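Local coordinates for protein acetolactate synthase isozyme 1 large subunit (Escherichia coli, PDB 6LPI) that is the large subunit of a thiamine diphosphate-dependent enzyme and binds flavin-adenine dinucleotide, thiamine diphosphate and a magnesium ion, at residues Leu368-Ala376 / Met396-Leu404; Gln461-Asn471 / Arg530-Ile540. One frame throughout, in Å; residues are numbered along the deposited sequence.

Overall arrangement
From the N terminus, the chain first builds the sheets with strands 53-56 to 137-140 and 257-260 to 321-324, before either contact. Interaction 1 closes a 19-residue connection that contains strand 386-389, and so packs helix 370-378 on helix 393-401. The chain then runs through strand 438-443 to interaction 2. That contact pairs strand 464-470 with strand 534-539 and closes a connection of 58 residues, which includes strand 510-513 and several helices. The two contacts follow in series and neither nest nor cross. They meet in space: Leu373 packs on Val538 and Ile374 on Met469. Met396 of interaction 1 reaches flavin-adenine dinucleotide, and Asn471 of interaction 2 reaches magnesium and thiamine diphosphate.

Interaction 1 (Leu368-Ala376 / Met396-Leu404); sequences LSHYGLINA and MWTAQAYPL. With FAD (flavin-adenine dinucleotide), chain I.
His370 lies flat over one face of the Trp397 indole, and with Tyr371 the two form an aromatic cluster. The imidazole and the six-membered ring form a face-to-face stack, with centroids 3.9 Å apart and planes at 17°. Tyr371 adds an oblique partner at the five-membered ring. His370 ND1 lies over one face of the Tyr371 ring. The edge of that ring is directed at Gln400, whose amide plane is nearly coplanar with it. The Tyr371 hydroxyl donates to Gln400 OE1, although the modelled length is doubtful. The cluster packs helix 370-378 against helix 393-401, two helices of the C-terminal α/β region; the first also packs on strands 464-470 and 534-539. The short helical segments cross at -57°, with axes 9.5 Å apart.

Trp397 NE1 bonds to the carbonyl of Lys545, which ties the indole to a later part of the chain. Ile374 points toward the other helix. Its chi1 of -68° puts CG1 beside the backbone N and CG2 anti to it, and the two branches go to different partners. CD1 meets Trp397 CB at 3.8 Å, while CG2 meets Tyr402 CB at 3.9 Å. Ala401 CB touches Tyr371 CD1 at 3.8 Å. On the same helix as Trp397, Met396 takes no part in the helix packing: its SD is 3.3 Å from C6 of flavin-adenine dinucleotide.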
loop_
_atom_site.group_PDB
_atom_site.type_symbol
_atom_site.label_atom_id
_atom_site.label_comp_id
_atom_site.label_asym_id
_atom_site.label_seq_id
_atom_site.Cartn_x
_atom_site.Cartn_y
_atom_site.Cartn_z
ATOM N N LEU B 368 -10.033 -15.172 -26.188
ATOM C CA LEU B 368 -8.698 -14.593 -26.045
ATOM C C LEU B 368 -8.726 -13.088 -26.318
ATOM O O LEU B 368 -7.724 -12.515 -26.749
ATOM C CB LEU B 368 -7.662 -15.302 -26.924
ATOM C CG LEU B 368 -7.646 -15.215 -28.456
ATOM C CD1 LEU B 368 -6.584 -14.212 -28.922
ATOM C CD2 LEU B 368 -7.400 -16.581 -29.082
ATOM N N SER B 369 -9.891 -12.464 -26.138
ATOM C CA SER B 369 -10.035 -11.040 -25.874
ATOM C C SER B 369 -9.316 -10.692 -24.574
ATOM O O SER B 369 -8.871 -11.597 -23.860
ATOM C CB SER B 369 -11.520 -10.685 -25.759
ATOM O OG SER B 369 -11.715 -9.401 -25.159
ATOM N N HIS B 370 -9.121 -9.404 -24.268
ATOM C CA HIS B 370 -8.539 -9.110 -22.963
ATOM C C HIS B 370 -9.560 -9.406 -21.863
ATOM O O HIS B 370 -9.278 -10.160 -20.914
ATOM C CB HIS B 370 -7.952 -7.679 -22.888
ATOM C CG HIS B 370 -8.786 -6.595 -23.504
ATOM N ND1 HIS B 370 -9.692 -5.843 -22.781
ATOM C CD2 HIS B 370 -8.798 -6.090 -24.760
ATOM C CE1 HIS B 370 -10.249 -4.944 -23.575
ATOM N NE2 HIS B 370 -9.723 -5.073 -24.780
ATOM N N TYR B 371 -10.773 -8.869 -22.004
ATOM C CA TYR B 371 -11.834 -9.211 -21.064
ATOM C C TYR B 371 -12.149 -10.707 -21.140
ATOM O O TYR B 371 -12.310 -11.378 -20.114
ATOM C CB TYR B 371 -13.085 -8.374 -21.352
ATOM C CG TYR B 371 -12.940 -6.896 -21.051
ATOM C CD1 TYR B 371 -12.544 -6.451 -19.798
ATOM C CD2 TYR B 371 -13.230 -5.940 -22.023
ATOM C CE1 TYR B 371 -12.416 -5.080 -19.523
ATOM C CE2 TYR B 371 -13.110 -4.577 -21.764
ATOM C CZ TYR B 371 -12.705 -4.153 -20.514
ATOM O OH TYR B 371 -12.583 -2.805 -20.257
ATOM N N GLY B 372 -12.227 -11.251 -22.352
ATOM C CA GLY B 372 -12.493 -12.674 -22.495
ATOM C C GLY B 372 -11.437 -13.544 -21.839
ATOM O O GLY B 372 -11.750 -14.608 -21.299
ATOM N N LEU B 373 -10.173 -13.111 -21.885
ATOM C CA LEU B 373 -9.111 -13.860 -21.224
ATOM C C LEU B 373 -9.304 -13.842 -19.717
ATOM O O LEU B 373 -9.155 -14.866 -19.040
ATOM C CB LEU B 373 -7.746 -13.281 -21.573
ATOM C CG LEU B 373 -6.526 -13.966 -20.935
ATOM C CD1 LEU B 373 -6.635 -15.498 -20.953
ATOM C CD2 LEU B 373 -5.242 -13.505 -21.584
ATOM N N ILE B 374 -9.578 -12.661 -19.163
ATOM C CA ILE B 374 -9.830 -12.580 -17.726
ATOM C C ILE B 374 -10.977 -13.515 -17.336
ATOM O O ILE B 374 -10.873 -14.290 -16.370
ATOM C CB ILE B 374 -10.091 -11.116 -17.326
ATOM C CG1 ILE B 374 -8.792 -10.320 -17.480
ATOM C CG2 ILE B 374 -10.603 -11.015 -15.902
ATOM C CD1 ILE B 374 -8.986 -8.875 -17.889
ATOM N N ASN B 375 -12.070 -13.491 -18.118
ATOM C CA ASN B 375 -13.234 -14.325 -17.824
ATOM C C ASN B 375 -12.889 -15.796 -17.899
ATOM O O ASN B 375 -13.279 -16.585 -17.026
ATOM C CB ASN B 375 -14.346 -14.025 -18.817
ATOM C CG ASN B 375 -14.897 -12.642 -18.654
ATOM O OD1 ASN B 375 -15.002 -12.128 -17.540
ATOM N ND2 ASN B 375 -15.254 -12.021 -19.768
ATOM N N ALA B 376 -12.105 -16.169 -18.908
ATOM C CA ALA B 376 -11.737 -17.566 -19.109
ATOM C C ALA B 376 -10.876 -18.063 -17.958
ATOM O O ALA B 376 -11.083 -19.168 -17.447
ATOM C CB ALA B 376 -11.008 -17.718 -20.442
ATOM N N MET B 396 -5.792 -2.618 -15.163
ATOM C CA MET B 396 -7.119 -2.011 -15.094
ATOM C C MET B 396 -8.175 -2.943 -15.677
ATOM O O MET B 396 -9.287 -3.036 -15.146
ATOM C CB MET B 396 -7.125 -0.650 -15.785
ATOM C CG MET B 396 -6.317 0.456 -15.068
ATOM S SD MET B 396 -6.159 0.316 -13.239
ATOM C CE MET B 396 -7.843 0.422 -12.653
ATOM N N TRP B 397 -7.847 -3.638 -16.771
ATOM C CA TRP B 397 -8.770 -4.617 -17.347
ATOM C C TRP B 397 -9.125 -5.692 -16.322
ATOM O O TRP B 397 -10.302 -6.061 -16.169
ATOM C CB TRP B 397 -8.164 -5.248 -18.605
ATOM C CG TRP B 397 -8.108 -4.365 -19.826
ATOM C CD1 TRP B 397 -8.976 -3.371 -20.165
ATOM C CD2 TRP B 397 -7.130 -4.417 -20.875
ATOM N NE1 TRP B 397 -8.600 -2.795 -21.360
ATOM C CE2 TRP B 397 -7.468 -3.419 -21.814
ATOM C CE3 TRP B 397 -6.004 -5.212 -21.112
ATOM C CZ2 TRP B 397 -6.721 -3.203 -22.979
ATOM C CZ3 TRP B 397 -5.265 -4.991 -22.266
ATOM C CH2 TRP B 397 -5.628 -3.998 -23.183
ATOM N N THR B 398 -8.112 -6.212 -15.612
ATOM C CA THR B 398 -8.362 -7.239 -14.601
ATOM C C THR B 398 -9.213 -6.710 -13.458
ATOM O O THR B 398 -10.166 -7.366 -13.023
ATOM C CB THR B 398 -7.048 -7.781 -14.051
ATOM O OG1 THR B 398 -6.207 -8.177 -15.138
ATOM C CG2 THR B 398 -7.315 -8.973 -13.160
ATOM N N ALA B 399 -8.885 -5.519 -12.960
ATOM C CA ALA B 399 -9.688 -4.895 -11.916
ATOM C C ALA B 399 -11.137 -4.749 -12.362
ATOM O O ALA B 399 -12.068 -4.960 -11.574
ATOM C CB ALA B 399 -9.101 -3.525 -11.564
ATOM N N GLN B 400 -11.341 -4.426 -13.641
ATOM C CA GLN B 400 -12.684 -4.213 -14.152
ATOM C C GLN B 400 -13.476 -5.515 -14.236
ATOM O O GLN B 400 -14.658 -5.539 -13.888
ATOM C CB GLN B 400 -12.624 -3.556 -15.527
ATOM C CG GLN B 400 -12.133 -2.134 -15.565
ATOM C CD GLN B 400 -12.115 -1.576 -16.980
ATOM O OE1 GLN B 400 -12.273 -2.319 -17.956
ATOM N NE2 GLN B 400 -11.938 -0.265 -17.099
ATOM N N ALA B 401 -12.860 -6.611 -14.716
ATOM C CA ALA B 401 -13.655 -7.787 -15.087
ATOM C C ALA B 401 -13.499 -8.990 -14.169
ATOM O O ALA B 401 -14.418 -9.810 -14.131
ATOM C CB ALA B 401 -13.365 -8.233 -16.528
ATOM N N TYR B 402 -12.378 -9.139 -13.444
ATOM C CA TYR B 402 -12.203 -10.343 -12.628
ATOM C C TYR B 402 -13.189 -10.323 -11.463
ATOM O O TYR B 402 -13.316 -9.300 -10.777
ATOM C CB TYR B 402 -10.775 -10.471 -12.081
ATOM C CG TYR B 402 -10.503 -11.871 -11.582
ATOM C CD1 TYR B 402 -10.924 -12.270 -10.319
ATOM C CD2 TYR B 402 -9.842 -12.803 -12.378
ATOM C CE1 TYR B 402 -10.715 -13.565 -9.863
ATOM C CE2 TYR B 402 -9.618 -14.104 -11.929
ATOM C CZ TYR B 402 -10.056 -14.477 -10.664
ATOM O OH TYR B 402 -9.864 -15.767 -10.204
ATOM N N PRO B 403 -13.855 -11.444 -11.161
ATOM C CA PRO B 403 -14.809 -11.457 -10.031
ATOM C C PRO B 403 -14.109 -11.614 -8.689
ATOM O O PRO B 403 -14.147 -12.659 -8.038
ATOM C CB PRO B 403 -15.685 -12.672 -10.340
ATOM C CG PRO B 403 -14.913 -13.509 -11.298
ATOM C CD PRO B 403 -13.754 -12.755 -11.827
ATOM N N LEU B 404 -13.482 -10.535 -8.238
ATOM C CA LEU B 404 -12.819 -10.567 -6.944
ATOM C C LEU B 404 -13.877 -10.523 -5.861
ATOM O O LEU B 404 -14.635 -9.551 -5.770
ATOM C CB LEU B 404 -11.855 -9.391 -6.828
ATOM C CG LEU B 404 -10.818 -9.352 -7.953
ATOM C CD1 LEU B 404 -10.439 -7.929 -8.271
ATOM C CD2 LEU B 404 -9.593 -10.175 -7.512
HETATM P PA FAD I . -5.233 3.228 0.511
HETATM O O1A FAD I . -5.359 1.810 0.111
HETATM O O2A FAD I . -3.842 3.801 0.583
HETATM O O5B FAD I . -5.981 3.225 1.902
HETATM C C5B FAD I . -5.293 3.539 3.130
HETATM C C4B FAD I . -6.203 4.422 3.940
HETATM O O4B FAD I . -6.966 3.627 4.887
HETATM C C3B FAD I . -5.484 5.477 4.775
HETATM O O3B FAD I . -6.275 6.666 4.782
HETATM C C2B FAD I . -5.364 4.772 6.132
HETATM O O2B FAD I . -5.163 5.643 7.235
HETATM C C1B FAD I . -6.740 4.124 6.192
HETATM N N9A FAD I . -6.871 3.030 7.140
HETATM C C8A FAD I . -6.094 1.907 7.239
HETATM N N7A FAD I . -6.472 1.078 8.186
HETATM C C5A FAD I . -7.575 1.701 8.748
HETATM C C6A FAD I . -8.433 1.345 9.808
HETATM N N6A FAD I . -8.310 0.223 10.521
HETATM N N1A FAD I . -9.430 2.201 10.124
HETATM C C2A FAD I . -9.557 3.330 9.421
HETATM N N3A FAD I . -8.817 3.766 8.401
HETATM C C4A FAD I . -7.832 2.906 8.114
HETATM N N1 FAD I . -7.875 3.842 -7.750
HETATM C C2 FAD I . -9.215 4.066 -7.850
HETATM O O2 FAD I . -9.913 4.184 -6.851
HETATM N N3 FAD I . -9.813 4.150 -9.094
HETATM C C4 FAD I . -9.174 4.026 -10.310
HETATM O O4 FAD I . -9.815 4.115 -11.354
HETATM C C4X FAD I . -7.741 3.799 -10.195
HETATM N N5 FAD I . -7.039 3.666 -11.301
HETATM C C5X FAD I . -5.675 3.430 -11.180
HETATM C C6 FAD I . -4.910 3.275 -12.338
HETATM C C7 FAD I . -3.541 3.024 -12.262
HETATM C C7M FAD I . -2.739 2.878 -13.527
HETATM C C8 FAD I . -2.919 2.932 -11.005
HETATM C C8M FAD I . -1.435 2.679 -10.892
HETATM C C9 FAD I . -3.680 3.088 -9.849
HETATM C C9A FAD I . -5.044 3.345 -9.927
HETATM N N10 FAD I . -5.838 3.503 -8.770
HETATM C C10 FAD I . -7.186 3.727 -8.867
HETATM C "C1'" FAD I . -5.248 3.415 -7.435
HETATM C "C2'" FAD I . -4.951 4.780 -6.834
HETATM O "O2'" FAD I . -3.692 5.262 -7.304
HETATM C "C3'" FAD I . -4.885 4.658 -5.312
HETATM O "O3'" FAD I . -3.911 3.684 -4.952
HETATM C "C4'" FAD I . -6.207 4.282 -4.652
HETATM O "O4'" FAD I . -7.266 4.930 -5.347
HETATM C "C5'" FAD I . -6.248 4.667 -3.193
HETATM O "O5'" FAD I . -7.280 3.911 -2.535
HETATM P P FAD I . -7.508 4.048 -1.004
HETATM O O1P FAD I . -8.217 5.375 -0.730
HETATM O O2P FAD I . -8.080 2.909 -0.543
HETATM O O3P FAD I . -6.049 4.158 -0.483
#

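Interaction 2 (Gln461-Asn471 / Arg530-Ile540); sequences QLDVKIILMNN and RPGPALIHVRI. With MG (magnesium ion), chain K; TPP (thiamine diphosphate), chain J.
Lys465 to Asn470 pair with Ala534 to Arg539 as neighbouring parallel strands, in the α/β fold of the C-terminal thiamine diphosphate-binding region. Backbone bonds alternate between the strands. Ile466 N donates to Ala534 O at 2.7 Å, and Ile466 O receives Ile536 N. The ladder continues through Leu468 and Asn470 to Ile540 N, which bonds to Asn470 O at 3.1 Å.

Among polar side chains, Lys465 NZ makes a salt bridge with Asp463 OD1 at 2.9 Å. It also bonds to Gly532 O, at a modelled length that is doubtful, and weakly to Arg530 O. Its chain is bent at chi2 and chi4, which turns the ammonium group back to the loop leading into the other strand. Asn470 ND2 donates to His537 NE2 at 3.0 Å. The bond is fairly straight (165°), and the amide and ring planes stand 72° apart. Asn470 OD1 accepts from Glu472 N.

Apolar contacts include Ile466 CG2 on Leu535 CD1 at 3.7 Å and Met469 CB on Ile540 CD1 at 3.7 Å.

Just past strand 464-470, Asn471 OD1 binds magnesium at 2.1 Å. Asp444 and diphosphate oxygens of thiamine diphosphate also bind the metal.

Helix 370-378 packs on the sheet face of Ile467, Met469 and Val538. Helix 500-506 lies on the face of Leu468, Leu535 and His537. Strands 438-443 and 510-513 flank the pair on its two outer sides.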
loop_
_atom_site.group_PDB
_atom_site.type_symbol
_atom_site.label_atom_id
_atom_site.label_comp_id
_atom_site.label_asym_id
_atom_site.label_seq_id
_atom_site.Cartn_x
_atom_site.Cartn_y
_atom_site.Cartn_z
ATOM N N GLN B 461 9.188 -24.219 -6.455
ATOM C CA GLN B 461 8.065 -24.960 -7.012
ATOM C C GLN B 461 6.745 -24.404 -6.487
ATOM O O GLN B 461 5.914 -25.113 -5.917
ATOM C CB GLN B 461 8.218 -26.456 -6.729
ATOM C CG GLN B 461 9.230 -27.072 -7.669
ATOM C CD GLN B 461 8.697 -27.134 -9.105
ATOM O OE1 GLN B 461 7.694 -27.807 -9.380
ATOM N NE2 GLN B 461 9.303 -26.352 -9.999
ATOM N N LEU B 462 6.562 -23.106 -6.714
ATOM C CA LEU B 462 5.381 -22.417 -6.221
ATOM C C LEU B 462 4.279 -22.430 -7.264
ATOM O O LEU B 462 4.526 -22.513 -8.469
ATOM C CB LEU B 462 5.674 -20.973 -5.799
ATOM C CG LEU B 462 6.851 -20.813 -4.847
ATOM C CD1 LEU B 462 7.408 -19.368 -4.823
ATOM C CD2 LEU B 462 6.430 -21.322 -3.462
ATOM N N ASP B 463 3.054 -22.333 -6.774
ATOM C CA ASP B 463 1.858 -22.567 -7.573
ATOM C C ASP B 463 1.375 -21.266 -8.201
ATOM O O ASP B 463 0.206 -20.893 -8.058
ATOM C CB ASP B 463 0.808 -23.174 -6.639
ATOM C CG ASP B 463 -0.177 -24.092 -7.328
ATOM O OD1 ASP B 463 -0.229 -24.107 -8.570
ATOM O OD2 ASP B 463 -0.902 -24.817 -6.611
ATOM N N VAL B 464 2.246 -20.576 -8.943
ATOM C CA VAL B 464 1.915 -19.255 -9.485
ATOM C C VAL B 464 1.843 -19.341 -11.006
ATOM O O VAL B 464 2.790 -19.779 -11.668
ATOM C CB VAL B 464 2.882 -18.139 -8.998
ATOM C CG1 VAL B 464 3.160 -18.252 -7.501
ATOM C CG2 VAL B 464 4.159 -18.051 -9.761
ATOM N N LYS B 465 0.743 -18.857 -11.555
ATOM C CA LYS B 465 0.467 -18.915 -12.981
ATOM C C LYS B 465 0.470 -17.497 -13.528
ATOM O O LYS B 465 -0.430 -16.708 -13.217
ATOM C CB LYS B 465 -0.870 -19.600 -13.238
ATOM C CG LYS B 465 -1.104 -20.878 -12.397
ATOM C CD LYS B 465 -0.475 -22.094 -13.111
ATOM C CE LYS B 465 -0.646 -23.429 -12.388
ATOM N NZ LYS B 465 0.335 -23.754 -11.357
ATOM N N ILE B 466 1.488 -17.162 -14.322
ATOM C CA ILE B 466 1.548 -15.837 -14.932
ATOM C C ILE B 466 0.651 -15.817 -16.164
ATOM O O ILE B 466 0.825 -16.620 -17.086
ATOM C CB ILE B 466 2.984 -15.438 -15.298
ATOM C CG1 ILE B 466 3.875 -15.369 -14.060
ATOM C CG2 ILE B 466 2.976 -14.116 -16.053
ATOM C CD1 ILE B 466 5.324 -15.589 -14.365
ATOM N N ILE B 467 -0.326 -14.919 -16.167
ATOM C CA ILE B 467 -1.184 -14.687 -17.321
ATOM C C ILE B 467 -0.687 -13.420 -18.008
ATOM O O ILE B 467 -1.004 -12.301 -17.598
ATOM C CB ILE B 467 -2.661 -14.598 -16.934
ATOM C CG1 ILE B 467 -3.091 -15.867 -16.195
ATOM C CG2 ILE B 467 -3.523 -14.371 -18.153
ATOM C CD1 ILE B 467 -3.743 -15.604 -14.867
ATOM N N LEU B 468 0.103 -13.607 -19.057
ATOM C CA LEU B 468 0.784 -12.512 -19.727
ATOM C C LEU B 468 -0.067 -12.033 -20.902
ATOM O O LEU B 468 -0.283 -12.773 -21.865
ATOM C CB LEU B 468 2.172 -12.962 -20.174
ATOM C CG LEU B 468 2.927 -12.111 -21.197
ATOM C CD1 LEU B 468 3.266 -10.765 -20.597
ATOM C CD2 LEU B 468 4.204 -12.813 -21.595
ATOM N N MET B 469 -0.580 -10.806 -20.809
ATOM C CA MET B 469 -1.201 -10.137 -21.952
ATOM C C MET B 469 -0.098 -9.322 -22.607
ATOM O O MET B 469 0.336 -8.304 -22.064
ATOM C CB MET B 469 -2.361 -9.241 -21.524
ATOM C CG MET B 469 -3.284 -9.859 -20.511
ATOM S SD MET B 469 -4.907 -9.085 -20.524
ATOM C CE MET B 469 -5.508 -9.547 -18.889
ATOM N N ASN B 470 0.352 -9.761 -23.763
ATOM C CA ASN B 470 1.519 -9.184 -24.412
ATOM C C ASN B 470 0.972 -8.371 -25.577
ATOM O O ASN B 470 0.577 -8.927 -26.602
ATOM C CB ASN B 470 2.467 -10.292 -24.861
ATOM C CG ASN B 470 3.499 -9.826 -25.856
ATOM O OD1 ASN B 470 3.701 -8.621 -26.043
ATOM N ND2 ASN B 470 4.140 -10.778 -26.530
ATOM N N ASN B 471 0.911 -7.052 -25.390
ATOM C CA ASN B 471 0.488 -6.087 -26.402
ATOM C C ASN B 471 1.634 -5.563 -27.258
ATOM O O ASN B 471 1.395 -4.702 -28.115
ATOM C CB ASN B 471 -0.231 -4.902 -25.738
ATOM C CG ASN B 471 0.622 -4.201 -24.711
ATOM O OD1 ASN B 471 1.765 -4.571 -24.475
ATOM N ND2 ASN B 471 0.057 -3.198 -24.073
ATOM N N ARG B 530 -2.546 -28.010 -13.269
ATOM C CA ARG B 530 -1.411 -28.766 -12.826
ATOM C C ARG B 530 -0.384 -27.904 -12.108
ATOM O O ARG B 530 -0.165 -26.750 -12.478
ATOM C CB ARG B 530 -0.923 -29.570 -13.962
ATOM C CG ARG B 530 -0.453 -28.990 -15.182
ATOM C CD ARG B 530 -0.545 -30.298 -15.922
ATOM N NE ARG B 530 0.629 -30.946 -15.468
ATOM C CZ ARG B 530 1.067 -32.177 -15.598
ATOM N NH1 ARG B 530 0.453 -33.258 -16.109
ATOM N NH2 ARG B 530 2.250 -32.231 -15.130
ATOM N N PRO B 531 0.250 -28.448 -11.047
ATOM C CA PRO B 531 1.034 -27.592 -10.129
ATOM C C PRO B 531 2.321 -26.992 -10.663
ATOM O O PRO B 531 2.722 -27.292 -11.789
ATOM C CB PRO B 531 1.397 -28.548 -8.999
ATOM C CG PRO B 531 1.517 -29.868 -9.687
ATOM C CD PRO B 531 0.388 -29.879 -10.686
ATOM N N GLY B 532 3.017 -26.201 -9.841
ATOM C CA GLY B 532 4.243 -25.577 -10.269
ATOM C C GLY B 532 3.959 -24.265 -10.973
ATOM O O GLY B 532 2.810 -23.925 -11.283
ATOM N N PRO B 533 5.005 -23.474 -11.173
ATOM C CA PRO B 533 4.834 -22.160 -11.800
ATOM C C PRO B 533 4.706 -22.288 -13.311
ATOM O O PRO B 533 5.360 -23.120 -13.937
ATOM C CB PRO B 533 6.099 -21.403 -11.373
ATOM C CG PRO B 533 7.124 -22.503 -11.146
ATOM C CD PRO B 533 6.381 -23.720 -10.710
ATOM N N ALA B 534 3.851 -21.455 -13.894
ATOM C CA ALA B 534 3.564 -21.495 -15.318
ATOM C C ALA B 534 3.492 -20.088 -15.896
ATOM O O ALA B 534 3.101 -19.133 -15.215
ATOM C CB ALA B 534 2.228 -22.207 -15.597
ATOM N N LEU B 535 3.853 -19.977 -17.173
ATOM C CA LEU B 535 3.642 -18.765 -17.948
ATOM C C LEU B 535 2.653 -19.036 -19.068
ATOM O O LEU B 535 2.873 -19.930 -19.886
ATOM C CB LEU B 535 4.941 -18.280 -18.580
ATOM C CG LEU B 535 4.660 -17.149 -19.563
ATOM C CD1 LEU B 535 4.652 -15.797 -18.832
ATOM C CD2 LEU B 535 5.580 -17.180 -20.785
ATOM N N ILE B 536 1.605 -18.222 -19.148
ATOM C CA ILE B 536 0.599 -18.332 -20.198
ATOM C C ILE B 536 0.609 -17.027 -20.982
ATOM O O ILE B 536 0.376 -15.955 -20.412
ATOM C CB ILE B 536 -0.795 -18.617 -19.629
ATOM C CG1 ILE B 536 -0.816 -19.980 -18.949
ATOM C CG2 ILE B 536 -1.819 -18.617 -20.747
ATOM C CD1 ILE B 536 -0.386 -19.952 -17.508
ATOM N N HIS B 537 0.856 -17.118 -22.284
ATOM C CA HIS B 537 1.109 -15.956 -23.122
ATOM C C HIS B 537 -0.028 -15.750 -24.113
ATOM O O HIS B 537 -0.497 -16.713 -24.729
ATOM C CB HIS B 537 2.455 -16.113 -23.827
ATOM C CG HIS B 537 2.655 -15.189 -24.985
ATOM N ND1 HIS B 537 2.001 -15.359 -26.187
ATOM C CD2 HIS B 537 3.420 -14.082 -25.121
ATOM C CE1 HIS B 537 2.368 -14.404 -27.019
ATOM N NE2 HIS B 537 3.225 -13.614 -26.395
ATOM N N VAL B 538 -0.459 -14.487 -24.273
ATOM C CA VAL B 538 -1.557 -14.120 -25.172
ATOM C C VAL B 538 -1.223 -12.840 -25.923
ATOM O O VAL B 538 -0.995 -11.802 -25.299
ATOM C CB VAL B 538 -2.873 -13.914 -24.406
ATOM C CG1 VAL B 538 -3.944 -13.341 -25.323
ATOM C CG2 VAL B 538 -3.326 -15.201 -23.806
ATOM N N ARG B 539 -1.275 -12.885 -27.253
ATOM C CA ARG B 539 -1.117 -11.664 -28.030
ATOM C C ARG B 539 -2.390 -10.827 -27.962
ATOM O O ARG B 539 -3.502 -11.358 -27.968
ATOM C CB ARG B 539 -0.759 -11.990 -29.478
ATOM C CG ARG B 539 -1.943 -12.192 -30.445
ATOM C CD ARG B 539 -2.779 -13.472 -30.186
ATOM N NE ARG B 539 -2.008 -14.707 -30.360
ATOM C CZ ARG B 539 -2.394 -15.894 -29.910
ATOM N NH1 ARG B 539 -3.550 -16.026 -29.276
ATOM N NH2 ARG B 539 -1.631 -16.959 -30.095
ATOM N N ILE B 540 -2.220 -9.512 -27.860
ATOM C CA ILE B 540 -3.330 -8.559 -27.799
ATOM C C ILE B 540 -2.951 -7.354 -28.647
ATOM O O ILE B 540 -1.799 -6.908 -28.616
ATOM C CB ILE B 540 -3.647 -8.157 -26.338
ATOM C CG1 ILE B 540 -4.332 -9.307 -25.593
ATOM C CG2 ILE B 540 -4.474 -6.877 -26.254
ATOM C CD1 ILE B 540 -4.870 -8.901 -24.244
HETATM MG MG MG K . 1.558 -4.971 -22.404
HETATM N "N1'" TPP J . 8.366 2.794 -14.958
HETATM C "C2'" TPP J . 8.005 2.078 -13.831
HETATM C CM2 TPP J . 9.022 1.324 -13.026
HETATM N "N3'" TPP J . 6.699 2.042 -13.410
HETATM C "C4'" TPP J . 5.732 2.737 -14.083
HETATM N "N4'" TPP J . 4.489 2.668 -13.607
HETATM C "C5'" TPP J . 6.083 3.464 -15.223
HETATM C "C6'" TPP J . 7.407 3.481 -15.652
HETATM C "C7'" TPP J . 5.033 4.211 -16.020
HETATM N N3 TPP J . 4.139 3.243 -16.597
HETATM C C2 TPP J . 2.945 2.888 -16.015
HETATM S S1 TPP J . 2.123 1.782 -16.818
HETATM C C5 TPP J . 3.264 1.708 -17.959
HETATM C C4 TPP J . 4.333 2.539 -17.738
HETATM C CM4 TPP J . 5.489 2.619 -18.676
HETATM C C6 TPP J . 3.063 0.755 -19.114
HETATM C C7 TPP J . 2.752 -0.663 -18.639
HETATM O O7 TPP J . 3.367 -1.567 -19.531
HETATM P PA TPP J . 2.876 -3.099 -19.654
HETATM O O1A TPP J . 3.589 -3.987 -18.670
HETATM O O2A TPP J . 3.151 -3.494 -21.094
HETATM O O3A TPP J . 1.311 -3.144 -19.283
HETATM P PB TPP J . 0.117 -2.920 -20.373
HETATM O O1B TPP J . -1.109 -3.726 -19.939
HETATM O O2B TPP J . -0.272 -1.469 -20.516
HETATM O O3B TPP J . 0.609 -3.334 -21.744
#